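Local coordinates for protein D-3-phosphoglycerate dehydrogenase (Sulfolobus tokodaii, PDB 2EKL) that binds NAD and probably oxidises D-3-phosphoglycerate as a D-isomer specific 2-hydroxyacid dehydrogenase, at residues 110-115 and 277-282; 145-150 and 155-160; 200-205 and 235-240; 244-249 and 270-275. All coordinates share one frame; numbering follows the deposited sequence.

In the fold
All four contacts lie in the NAD-binding half of the chain, built on a seven-stranded parallel Rossmann-type sheet. Interaction 1 brings helix 102-118 onto strand 278-280, outermost in the sheet within this chain, and spans the other three along the sequence, which follow in the order 2, 3, 4. Interactions 2 and 3 sit on neighbouring strands 144-148 and 199-202, centres about 14 Å apart, and shape the cofactor site: both touch NAD in the loops just past the C-terminal ends of these strands. Interaction 4 shares helix 239-247 with interaction 3 and lies about 15 Å from interaction 1, centre to centre. Interactions 1 and 4 pack helices near strand 278-280, and both touch the second subunit.

Interaction 1. Residues 110-115 and 277-282; sequences IGLMIA and RVIVTT
Leu112 of helix 102-118 reaches across to Ile279 and Thr281 on and just beyond strand 278-280, and its CD2 methyl makes the two nearest contacts. Both are apolar: CD2 of Leu112 lies 4.0 Å from CG2 of Ile279 and 3.9 Å from CG2 of Thr281. Ile279 and Thr281 are two positions apart on an extended chain, so both point toward the helix, while Val280 between them points away. The backbones stay well separated, with the CA atoms of Leu112 and Ile279 7.6 Å apart, and side chains alone bridge the gap. The leucine and threonine side chains meet at a slant. With OG1 of Thr281 between backbone N and carbonyl carbon (chi1 43°), the methyl CG2 faces the leucine, and OG1 is also 4.0 Å from Leu112 CD1.

No hydrogen bond links the two segments. The polar end of Thr281 is satisfied elsewhere, by OD1 of Asp257, a residue that binds NAD.

Strand 278-280 is an edge strand within the chain, bonded through its backbone to strand 251-256. Ala255 of that neighbour touches both Leu112 and Ile279, while Met120 of the second subunit packs against Leu112, placing the helix between sheet and dimer partner.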
# COMPACT_ATOMS: atom_id res chain seq x y z
N ILE A 110 -1.37 -4.47 3.92
CA ILE A 110 -1.48 -3.01 4.01
C ILE A 110 -1.53 -2.41 2.61
O ILE A 110 -2.29 -1.46 2.35
CB ILE A 110 -0.27 -2.41 4.78
CG1 ILE A 110 -0.27 -2.91 6.23
CG2 ILE A 110 -0.31 -0.88 4.73
CD1 ILE A 110 -1.52 -2.54 7.02
N GLY A 111 -0.73 -2.96 1.71
CA GLY A 111 -0.71 -2.46 0.34
C GLY A 111 -2.07 -2.65 -0.33
O GLY A 111 -2.56 -1.75 -1.01
N LEU A 112 -2.66 -3.82 -0.15
CA LEU A 112 -3.97 -4.11 -0.73
C LEU A 112 -5.05 -3.21 -0.15
O LEU A 112 -5.92 -2.70 -0.87
CB LEU A 112 -4.34 -5.59 -0.51
CG LEU A 112 -3.63 -6.61 -1.40
CD1 LEU A 112 -3.93 -8.03 -0.94
CD2 LEU A 112 -4.10 -6.41 -2.84
N MET A 113 -5.00 -2.99 1.16
CA MET A 113 -5.99 -2.14 1.82
C MET A 113 -5.97 -0.73 1.22
O MET A 113 -7.01 -0.16 0.90
CB MET A 113 -5.70 -2.06 3.32
CG MET A 113 -6.61 -1.10 4.07
SD MET A 113 -6.28 -1.06 5.86
CE MET A 113 -4.70 -0.22 5.90
N ILE A 114 -4.77 -0.17 1.06
CA ILE A 114 -4.65 1.18 0.51
C ILE A 114 -5.01 1.20 -0.97
O ILE A 114 -5.68 2.12 -1.43
CB ILE A 114 -3.22 1.72 0.72
CG1 ILE A 114 -2.92 1.82 2.22
CG2 ILE A 114 -3.08 3.10 0.08
CD1 ILE A 114 -1.46 2.09 2.54
N ALA A 115 -4.57 0.19 -1.71
CA ALA A 115 -4.87 0.13 -3.14
C ALA A 115 -6.38 0.08 -3.36
O ALA A 115 -6.91 0.72 -4.27
CB ALA A 115 -4.20 -1.08 -3.78
N ARG A 277 -14.83 -3.27 -8.36
CA ARG A 277 -14.66 -3.18 -6.91
C ARG A 277 -13.81 -4.31 -6.34
O ARG A 277 -13.58 -4.38 -5.13
CB ARG A 277 -16.02 -3.16 -6.21
CG ARG A 277 -16.87 -1.96 -6.58
CD ARG A 277 -18.03 -1.78 -5.63
NE ARG A 277 -18.78 -0.57 -5.95
CZ ARG A 277 -19.66 0.00 -5.14
NH1 ARG A 277 -19.92 -0.53 -3.95
NH2 ARG A 277 -20.28 1.11 -5.51
N VAL A 278 -13.33 -5.20 -7.21
CA VAL A 278 -12.50 -6.30 -6.77
C VAL A 278 -11.05 -6.09 -7.20
O VAL A 278 -10.77 -5.86 -8.38
CB VAL A 278 -13.03 -7.65 -7.33
CG1 VAL A 278 -12.07 -8.78 -6.99
CG2 VAL A 278 -14.41 -7.93 -6.73
N ILE A 279 -10.15 -6.15 -6.21
CA ILE A 279 -8.72 -5.97 -6.43
C ILE A 279 -8.05 -7.31 -6.10
O ILE A 279 -8.25 -7.85 -5.02
CB ILE A 279 -8.14 -4.87 -5.49
CG1 ILE A 279 -8.68 -3.49 -5.88
CG2 ILE A 279 -6.62 -4.86 -5.57
CD1 ILE A 279 -10.12 -3.24 -5.49
N VAL A 280 -7.24 -7.82 -7.03
CA VAL A 280 -6.61 -9.11 -6.82
C VAL A 280 -5.13 -9.19 -7.17
O VAL A 280 -4.70 -8.72 -8.22
CB VAL A 280 -7.32 -10.22 -7.66
CG1 VAL A 280 -6.75 -11.59 -7.29
CG2 VAL A 280 -8.82 -10.17 -7.45
N THR A 281 -4.34 -9.79 -6.28
CA THR A 281 -2.93 -10.02 -6.57
C THR A 281 -2.84 -11.54 -6.71
O THR A 281 -3.66 -12.28 -6.14
CB THR A 281 -1.98 -9.48 -5.48
OG1 THR A 281 -2.49 -9.78 -4.18
CG2 THR A 281 -1.83 -7.96 -5.63
N THR A 282 -1.86 -12.00 -7.47
CA THR A 282 -1.71 -13.42 -7.77
C THR A 282 -1.05 -14.32 -6.72
O THR A 282 -0.14 -15.10 -7.04
CB THR A 282 -0.99 -13.56 -9.12
OG1 THR A 282 0.27 -12.89 -9.07
CG2 THR A 282 -1.82 -12.92 -10.23

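Interaction 2. Residues 145-150 and 155-160; sequences IGIVGF and TKVGII. With NAD (nicotinamide-adenine-dinucleotide), chain B.
Thr155 sits beneath the ring of Phe150, where the chain leaving strand 144-148 has turned into helix 152-163. Its CA lies 4.0 Å from the ring centroid and 24° off the normal, a CH-pi contact over the face. OG1 comes to the same ring nearer the rim, 3.6 Å from CE2, while its hydrogen bond goes to the carbonyl of Gly151. Phe150 has CG anti to its backbone N (chi1 -156°), which swings the ring back over the helix. Replacing Phe150 by an alanine would probably strip Thr155 of its aromatic cover and open a gap between turn and helix. At Val157, CG1 meets CD1 of Ile147 at 3.7 Å, with CD1 of Ile145 farther off at 4.4 Å. Gly158 lets the strand come close: its CA is 6.9 Å from that of Ile147, and a CB would point at Ile147 and the Phe150 ring.

The strand and helix segments run nearly antiparallel, at 168°, with axes 9.0 Å apart. They open the beta-alpha-beta unit of a Rossmann fold, in which Gly149 CA approaches NAD O4B at 3.4 Å. Strands 167-171 and 199-202 flank strand 144-148, and helix 102-118 packs against Val157 and Ile160.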
# COMPACT_ATOMS: atom_id res chain seq x y z
N ILE A 145 -10.60 -0.42 11.92
CA ILE A 145 -10.26 -1.64 11.19
C ILE A 145 -10.50 -2.84 12.10
O ILE A 145 -10.17 -2.80 13.29
CB ILE A 145 -8.78 -1.64 10.71
CG1 ILE A 145 -8.50 -2.94 9.93
CG2 ILE A 145 -7.83 -1.49 11.90
CD1 ILE A 145 -7.11 -3.00 9.30
N GLY A 146 -11.10 -3.88 11.54
CA GLY A 146 -11.38 -5.08 12.30
C GLY A 146 -10.51 -6.23 11.82
O GLY A 146 -10.63 -6.69 10.68
N ILE A 147 -9.61 -6.68 12.69
CA ILE A 147 -8.70 -7.77 12.37
C ILE A 147 -9.33 -9.11 12.77
O ILE A 147 -9.49 -9.40 13.96
CB ILE A 147 -7.36 -7.61 13.13
CG1 ILE A 147 -6.74 -6.23 12.86
CG2 ILE A 147 -6.39 -8.73 12.73
CD1 ILE A 147 -6.38 -5.98 11.40
N VAL A 148 -9.72 -9.91 11.78
CA VAL A 148 -10.32 -11.22 12.05
C VAL A 148 -9.20 -12.26 11.92
O VAL A 148 -8.75 -12.56 10.81
CB VAL A 148 -11.44 -11.55 11.05
CG1 VAL A 148 -12.08 -12.88 11.42
CG2 VAL A 148 -12.47 -10.44 11.06
N GLY A 149 -8.76 -12.79 13.05
CA GLY A 149 -7.65 -13.74 13.05
C GLY A 149 -6.48 -12.90 13.53
O GLY A 149 -5.83 -12.20 12.75
N PHE A 150 -6.21 -12.96 14.83
CA PHE A 150 -5.15 -12.16 15.44
C PHE A 150 -3.89 -12.96 15.75
O PHE A 150 -3.47 -13.03 16.90
CB PHE A 150 -5.71 -11.51 16.72
CG PHE A 150 -4.99 -10.26 17.14
CD1 PHE A 150 -5.03 -9.12 16.34
CD2 PHE A 150 -4.31 -10.21 18.35
CE1 PHE A 150 -4.40 -7.95 16.74
CE2 PHE A 150 -3.68 -9.04 18.76
CZ PHE A 150 -3.72 -7.91 17.96
N THR A 155 -1.70 -9.65 14.04
CA THR A 155 -1.17 -8.75 15.06
C THR A 155 -0.37 -7.60 14.46
O THR A 155 -0.56 -6.45 14.84
CB THR A 155 -0.28 -9.51 16.07
OG1 THR A 155 -1.07 -10.49 16.75
CG2 THR A 155 0.30 -8.53 17.09
N LYS A 156 0.51 -7.91 13.51
CA LYS A 156 1.32 -6.87 12.90
C LYS A 156 0.52 -5.91 12.03
O LYS A 156 0.83 -4.72 11.97
CB LYS A 156 2.47 -7.50 12.10
CG LYS A 156 3.53 -8.12 13.01
CD LYS A 156 4.72 -8.66 12.24
CE LYS A 156 5.82 -9.12 13.19
NZ LYS A 156 7.02 -9.63 12.48
N VAL A 157 -0.51 -6.41 11.36
CA VAL A 157 -1.35 -5.54 10.53
C VAL A 157 -2.01 -4.55 11.49
O VAL A 157 -2.18 -3.37 11.17
CB VAL A 157 -2.42 -6.37 9.77
CG1 VAL A 157 -3.47 -5.44 9.16
CG2 VAL A 157 -1.75 -7.19 8.66
N GLY A 158 -2.38 -5.03 12.67
CA GLY A 158 -3.00 -4.16 13.66
C GLY A 158 -2.06 -3.08 14.15
O GLY A 158 -2.45 -1.92 14.30
N ILE A 159 -0.80 -3.45 14.39
CA ILE A 159 0.19 -2.48 14.86
C ILE A 159 0.38 -1.38 13.82
O ILE A 159 0.45 -0.20 14.15
CB ILE A 159 1.54 -3.19 15.14
CG1 ILE A 159 1.37 -4.12 16.34
CG2 ILE A 159 2.64 -2.16 15.38
CD1 ILE A 159 2.55 -5.04 16.58
N ILE A 160 0.43 -1.77 12.55
CA ILE A 160 0.62 -0.81 11.47
C ILE A 160 -0.62 0.06 11.30
O ILE A 160 -0.51 1.28 11.18
CB ILE A 160 0.96 -1.53 10.14
CG1 ILE A 160 2.33 -2.22 10.27
CG2 ILE A 160 0.99 -0.54 8.99
CD1 ILE A 160 2.63 -3.24 9.18
PA NAD B . -1.52 -17.82 12.76
O1A NAD B . -0.42 -17.14 13.46
O2A NAD B . -1.70 -19.30 13.06
O5B NAD B . -2.86 -17.00 13.08
C5B NAD B . -4.10 -17.46 12.58
C4B NAD B . -5.20 -16.90 13.67
O4B NAD B . -6.53 -16.93 13.12
C3B NAD B . -5.07 -17.69 15.02
O3B NAD B . -4.90 -16.81 16.13
C2B NAD B . -6.35 -18.54 15.00
O2B NAD B . -6.86 -18.98 16.24
C1B NAD B . -7.21 -17.63 14.22
N9A NAD B . -8.47 -18.27 13.72
C8A NAD B . -8.70 -19.52 13.16
N7A NAD B . -10.01 -19.65 12.87
C5A NAD B . -10.64 -18.51 13.22
C6A NAD B . -12.01 -18.02 13.17
N6A NAD B . -12.98 -18.77 12.68
N1A NAD B . -12.32 -16.70 13.65
C2A NAD B . -11.31 -15.84 14.19
N3A NAD B . -9.97 -16.31 14.24
C4A NAD B . -9.66 -17.61 13.77
O3 NAD B . -1.29 -17.72 11.17
PN NAD B . -0.59 -16.56 10.29
O1N NAD B . -0.83 -15.25 10.91
O2N NAD B . 0.83 -16.99 10.18
O5D NAD B . -1.35 -16.83 8.93
C5D NAD B . -2.66 -16.32 8.75
C4D NAD B . -3.22 -16.71 7.41
O4D NAD B . -2.49 -16.14 6.34
C3D NAD B . -3.27 -18.23 7.09
O3D NAD B . -4.51 -18.59 6.46
C2D NAD B . -2.07 -18.45 6.25
O2D NAD B . -2.08 -19.70 5.59
C1D NAD B . -2.16 -17.19 5.44
N1N NAD B . -0.94 -16.75 4.69
C2N NAD B . -1.10 -16.32 3.34
C3N NAD B . 0.05 -15.90 2.61
C7N NAD B . -0.11 -15.45 1.20
O7N NAD B . 0.89 -15.74 0.35
N7N NAD B . -1.17 -14.80 0.74
C4N NAD B . 1.37 -15.91 3.30
C5N NAD B . 1.51 -16.35 4.68
C6N NAD B . 0.34 -16.77 5.37

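Interaction 3. Residues 200-205 and 235-240; sequences ISLHVT and VAVNGK. With NAD (nicotinamide-adenine-dinucleotide), chain B.
Val204 and Ala236 are where the two backbones come nearest, with CA atoms 7.5 Å apart. In this Rossmann-type domain, residues 200-202 form the end of strand 199-202, and the loop that follows holds His203, Val204 and Thr205. Residues 235-236 are a short 3-10 turn, and the chain then runs through Val237 to Asn238, the N-cap of helix 239-247, whose OD1 takes the N-H of Ala241. No hydrogen bond crosses between the segments.

Two apolar pairs carry the contact. CG2 of Val204 meets CB of Ala236 at 3.8 Å. CD1 of Leu202 is placed 3.2 Å from CG2 of Val237, shorter than two methyls normally allow, so their exact positions are doubtful and only the fact of packing should be read from the pair.

The branches of Val204 divide its work. With CG1 anti to the carbonyl carbon (chi1 -60°), that branch turns to the adenine, 3.6 Å from C4A of NAD, and CG2 faces Ala236. The carbonyl oxygen of Val204 accepts a hydrogen bond from O3D of the cofactor at 2.5 Å, so Val204 binds NAD directly. Thr205 closes on the adenosine side, its CG2 3.5 Å from C5B of NAD. Where the strand gives way to the loop, OG of Ser201 and NE2 of His203 are hydrogen-bonded at 2.6 Å, bringing the imidazole back to the residue two places earlier.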
# COMPACT_ATOMS: atom_id res chain seq x y z
N ILE A 200 -12.20 -4.43 7.10
CA ILE A 200 -12.10 -5.75 7.73
C ILE A 200 -10.96 -6.48 7.05
O ILE A 200 -10.93 -6.59 5.82
CB ILE A 200 -13.40 -6.56 7.54
CG1 ILE A 200 -14.56 -5.83 8.21
CG2 ILE A 200 -13.23 -7.96 8.13
CD1 ILE A 200 -15.91 -6.48 7.95
N SER A 201 -10.01 -6.98 7.83
CA SER A 201 -8.87 -7.69 7.26
C SER A 201 -8.84 -9.12 7.81
O SER A 201 -8.81 -9.33 9.02
CB SER A 201 -7.57 -6.96 7.59
OG SER A 201 -6.50 -7.43 6.80
N LEU A 202 -8.86 -10.10 6.90
CA LEU A 202 -8.89 -11.51 7.28
C LEU A 202 -7.51 -12.15 7.33
O LEU A 202 -6.75 -12.10 6.35
CB LEU A 202 -9.78 -12.27 6.31
CG LEU A 202 -11.16 -11.64 6.06
CD1 LEU A 202 -11.90 -12.46 5.02
CD2 LEU A 202 -11.95 -11.58 7.37
N HIS A 203 -7.19 -12.77 8.46
CA HIS A 203 -5.89 -13.41 8.67
C HIS A 203 -6.06 -14.69 9.47
O HIS A 203 -5.30 -14.97 10.39
CB HIS A 203 -4.98 -12.45 9.42
CG HIS A 203 -4.81 -11.13 8.74
ND1 HIS A 203 -4.04 -10.98 7.60
CD2 HIS A 203 -5.36 -9.92 8.98
CE1 HIS A 203 -4.13 -9.74 7.18
NE2 HIS A 203 -4.92 -9.07 8.00
N VAL A 204 -7.07 -15.47 9.10
CA VAL A 204 -7.37 -16.72 9.80
C VAL A 204 -6.79 -17.97 9.17
O VAL A 204 -6.44 -17.98 7.98
CB VAL A 204 -8.90 -16.93 9.88
CG1 VAL A 204 -9.55 -15.78 10.63
CG2 VAL A 204 -9.49 -17.06 8.48
N THR A 205 -6.68 -19.01 9.98
CA THR A 205 -6.21 -20.31 9.53
C THR A 205 -7.45 -21.19 9.60
O THR A 205 -7.98 -21.45 10.68
CB THR A 205 -5.15 -20.91 10.47
OG1 THR A 205 -5.63 -20.86 11.82
CG2 THR A 205 -3.84 -20.14 10.35
N VAL A 235 -11.41 -19.55 1.10
CA VAL A 235 -12.54 -20.26 1.70
C VAL A 235 -13.10 -19.63 2.97
O VAL A 235 -14.18 -20.00 3.43
CB VAL A 235 -12.19 -21.74 2.00
CG1 VAL A 235 -11.78 -22.45 0.71
CG2 VAL A 235 -11.07 -21.83 3.02
N ALA A 236 -12.36 -18.68 3.55
CA ALA A 236 -12.83 -18.01 4.76
C ALA A 236 -14.00 -17.10 4.42
O ALA A 236 -14.74 -16.65 5.30
CB ALA A 236 -11.69 -17.19 5.38
N VAL A 237 -14.18 -16.84 3.13
CA VAL A 237 -15.26 -15.97 2.65
C VAL A 237 -16.22 -16.67 1.70
O VAL A 237 -15.80 -17.42 0.82
CB VAL A 237 -14.68 -14.74 1.91
CG1 VAL A 237 -15.82 -13.87 1.37
CG2 VAL A 237 -13.81 -13.94 2.86
N ASN A 238 -17.51 -16.41 1.88
CA ASN A 238 -18.53 -16.98 0.99
C ASN A 238 -18.47 -16.09 -0.25
O ASN A 238 -18.97 -14.96 -0.24
CB ASN A 238 -19.91 -16.87 1.64
CG ASN A 238 -21.01 -17.46 0.78
OD1 ASN A 238 -20.95 -17.41 -0.45
ND2 ASN A 238 -22.04 -18.01 1.42
N GLY A 239 -17.84 -16.59 -1.31
CA GLY A 239 -17.69 -15.82 -2.53
C GLY A 239 -18.98 -15.39 -3.20
O GLY A 239 -19.06 -14.30 -3.77
N LYS A 240 -19.98 -16.25 -3.16
CA LYS A 240 -21.26 -15.92 -3.77
C LYS A 240 -21.96 -14.83 -2.97
O LYS A 240 -22.57 -13.93 -3.55
CB LYS A 240 -22.11 -17.19 -3.88
CG LYS A 240 -21.50 -18.20 -4.84
CD LYS A 240 -22.22 -19.55 -4.81
CE LYS A 240 -21.58 -20.52 -5.80
NZ LYS A 240 -22.24 -21.85 -5.79
PA NAD B . -1.52 -17.82 12.76
O1A NAD B . -0.42 -17.14 13.46
O2A NAD B . -1.70 -19.30 13.06
O5B NAD B . -2.86 -17.00 13.08
C5B NAD B . -4.10 -17.46 12.58
C4B NAD B . -5.20 -16.90 13.67
O4B NAD B . -6.53 -16.93 13.12
C3B NAD B . -5.07 -17.69 15.02
O3B NAD B . -4.90 -16.81 16.13
C2B NAD B . -6.35 -18.54 15.00
O2B NAD B . -6.86 -18.98 16.24
C1B NAD B . -7.21 -17.63 14.22
N9A NAD B . -8.47 -18.27 13.72
C8A NAD B . -8.70 -19.52 13.16
N7A NAD B . -10.01 -19.65 12.87
C5A NAD B . -10.64 -18.51 13.22
C6A NAD B . -12.01 -18.02 13.17
N6A NAD B . -12.98 -18.77 12.68
N1A NAD B . -12.32 -16.70 13.65
C2A NAD B . -11.31 -15.84 14.19
N3A NAD B . -9.97 -16.31 14.24
C4A NAD B . -9.66 -17.61 13.77
O3 NAD B . -1.29 -17.72 11.17
PN NAD B . -0.59 -16.56 10.29
O1N NAD B . -0.83 -15.25 10.91
O2N NAD B . 0.83 -16.99 10.18
O5D NAD B . -1.35 -16.83 8.93
C5D NAD B . -2.66 -16.32 8.75
C4D NAD B . -3.22 -16.71 7.41
O4D NAD B . -2.49 -16.14 6.34
C3D NAD B . -3.27 -18.23 7.09
O3D NAD B . -4.51 -18.59 6.46
C2D NAD B . -2.07 -18.45 6.25
O2D NAD B . -2.08 -19.70 5.59
C1D NAD B . -2.16 -17.19 5.44
N1N NAD B . -0.94 -16.75 4.69
C2N NAD B . -1.10 -16.32 3.34
C3N NAD B . 0.05 -15.90 2.61
C7N NAD B . -0.11 -15.45 1.20
O7N NAD B . 0.89 -15.74 0.35
N7N NAD B . -1.17 -14.80 0.74
C4N NAD B . 1.37 -15.91 3.30
C5N NAD B . 1.51 -16.35 4.68
C6N NAD B . 0.34 -16.77 5.37

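Interaction 4. Residues 244-249 and 270-275; sequences DYIKKG and LELLKH
Ile246 of helix 239-247 points toward helix 267-274 and the residue after it, and Lys247 reaches across with the end of its chain, a helix-to-helix packing at the periphery of the Rossmann-type domain, away from the NAD site. Ile246 uses both branches. CD1, at the end of its extended arm, meets CD2 of Leu272 at 3.9 Å; CG2, anti to the backbone N (chi1 -76° for CG1), lies over one face of the His275 ring, 3.6 Å from its centroid and 17° off the normal, a CH-pi contact displaced toward NE2. Val278 of strand 278-280 also touches Ile246.

Lys247, on the solvent-exposed side, bends at chi3 (68°) to bring NZ to Glu271 OE2 at 3.1 Å, a salt bridge using the syn lone pair of that oxygen. A leucine in place of Glu271 would probably leave the ammonium of Lys247 without its charge partner and its arm freer to turn.

Gly249, the first to leave helical angles, has positive phi and forms a Schellman motif, its N bonding back to Ile246 O. One water bridges the ion pair, giving a hydrogen bond to Glu271 OE1 at 3.1 Å and taking a weak one from Lys247 NZ.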
# COMPACT_ATOMS: atom_id res chain seq x y z
N ASP A 244 -22.85 -10.94 -4.21
CA ASP A 244 -24.19 -10.43 -3.95
C ASP A 244 -24.11 -9.05 -3.31
O ASP A 244 -24.74 -8.09 -3.77
CB ASP A 244 -24.93 -11.41 -3.02
CG ASP A 244 -26.39 -11.06 -2.85
OD1 ASP A 244 -26.85 -10.05 -3.41
OD2 ASP A 244 -27.10 -11.82 -2.14
N TYR A 245 -23.31 -8.94 -2.25
CA TYR A 245 -23.17 -7.68 -1.54
C TYR A 245 -22.37 -6.61 -2.28
O TYR A 245 -22.51 -5.42 -1.99
CB TYR A 245 -22.60 -7.94 -0.15
CG TYR A 245 -23.65 -8.44 0.81
CD1 TYR A 245 -24.46 -7.54 1.52
CD2 TYR A 245 -23.90 -9.80 0.97
CE1 TYR A 245 -25.49 -7.99 2.35
CE2 TYR A 245 -24.92 -10.26 1.80
CZ TYR A 245 -25.71 -9.35 2.49
OH TYR A 245 -26.71 -9.80 3.31
N ILE A 246 -21.54 -7.02 -3.23
CA ILE A 246 -20.79 -6.05 -4.02
C ILE A 246 -21.77 -5.45 -5.03
O ILE A 246 -21.81 -4.24 -5.25
CB ILE A 246 -19.60 -6.71 -4.76
CG1 ILE A 246 -18.47 -6.99 -3.76
CG2 ILE A 246 -19.10 -5.80 -5.88
CD1 ILE A 246 -17.24 -7.63 -4.38
N LYS A 247 -22.58 -6.32 -5.64
CA LYS A 247 -23.56 -5.86 -6.62
C LYS A 247 -24.63 -4.98 -5.99
O LYS A 247 -25.17 -4.09 -6.64
CB LYS A 247 -24.18 -7.06 -7.34
CG LYS A 247 -23.17 -7.79 -8.22
CD LYS A 247 -23.73 -9.07 -8.82
CE LYS A 247 -24.82 -8.78 -9.84
NZ LYS A 247 -25.21 -10.02 -10.56
N LYS A 248 -24.94 -5.23 -4.72
CA LYS A 248 -25.94 -4.44 -4.00
C LYS A 248 -25.37 -3.04 -3.73
O LYS A 248 -26.11 -2.10 -3.45
CB LYS A 248 -26.29 -5.09 -2.65
CG LYS A 248 -27.07 -6.38 -2.75
CD LYS A 248 -27.31 -6.96 -1.37
CE LYS A 248 -28.14 -8.23 -1.43
NZ LYS A 248 -28.31 -8.85 -0.09
N GLY A 249 -24.04 -2.93 -3.80
CA GLY A 249 -23.39 -1.66 -3.56
C GLY A 249 -22.95 -1.47 -2.12
O GLY A 249 -22.45 -0.40 -1.76
N LEU A 270 -15.63 -15.68 -11.98
CA LEU A 270 -15.24 -14.83 -13.09
C LEU A 270 -15.90 -13.46 -12.98
O LEU A 270 -15.28 -12.44 -13.27
CB LEU A 270 -15.64 -15.51 -14.41
CG LEU A 270 -14.89 -16.82 -14.67
CD1 LEU A 270 -15.50 -17.56 -15.85
CD2 LEU A 270 -13.42 -16.50 -14.92
N GLU A 271 -17.15 -13.44 -12.54
CA GLU A 271 -17.87 -12.17 -12.40
C GLU A 271 -17.19 -11.30 -11.34
O GLU A 271 -17.08 -10.08 -11.50
CB GLU A 271 -19.33 -12.41 -12.03
CG GLU A 271 -20.23 -11.25 -12.44
CD GLU A 271 -21.70 -11.50 -12.14
OE1 GLU A 271 -22.17 -12.63 -12.36
OE2 GLU A 271 -22.38 -10.54 -11.72
N LEU A 272 -16.75 -11.93 -10.26
CA LEU A 272 -16.07 -11.21 -9.18
C LEU A 272 -14.76 -10.64 -9.70
O LEU A 272 -14.48 -9.46 -9.54
CB LEU A 272 -15.77 -12.15 -8.01
CG LEU A 272 -16.87 -12.39 -6.97
CD1 LEU A 272 -16.44 -13.49 -6.02
CD2 LEU A 272 -17.16 -11.10 -6.21
N LEU A 273 -13.95 -11.49 -10.32
CA LEU A 273 -12.66 -11.06 -10.84
C LEU A 273 -12.73 -9.83 -11.74
O LEU A 273 -11.90 -8.93 -11.63
CB LEU A 273 -11.98 -12.21 -11.60
CG LEU A 273 -10.62 -11.88 -12.22
CD1 LEU A 273 -9.63 -11.50 -11.12
CD2 LEU A 273 -10.10 -13.08 -12.99
N LYS A 274 -13.73 -9.78 -12.62
CA LYS A 274 -13.86 -8.66 -13.55
C LYS A 274 -14.52 -7.40 -12.99
O LYS A 274 -14.52 -6.36 -13.64
CB LYS A 274 -14.63 -9.10 -14.80
CG LYS A 274 -16.12 -9.32 -14.58
CD LYS A 274 -16.81 -9.71 -15.88
CE LYS A 274 -18.29 -10.00 -15.66
NZ LYS A 274 -19.07 -8.80 -15.27
N HIS A 275 -15.07 -7.49 -11.78
CA HIS A 275 -15.74 -6.34 -11.18
C HIS A 275 -14.74 -5.26 -10.76
O HIS A 275 -13.67 -5.57 -10.23
CB HIS A 275 -16.55 -6.77 -9.96
CG HIS A 275 -17.59 -5.77 -9.56
ND1 HIS A 275 -18.92 -5.91 -9.90
CD2 HIS A 275 -17.49 -4.60 -8.88
CE1 HIS A 275 -19.60 -4.86 -9.45
NE2 HIS A 275 -18.76 -4.06 -8.83
O HOH W 1 -25.06 -11.79 -13.07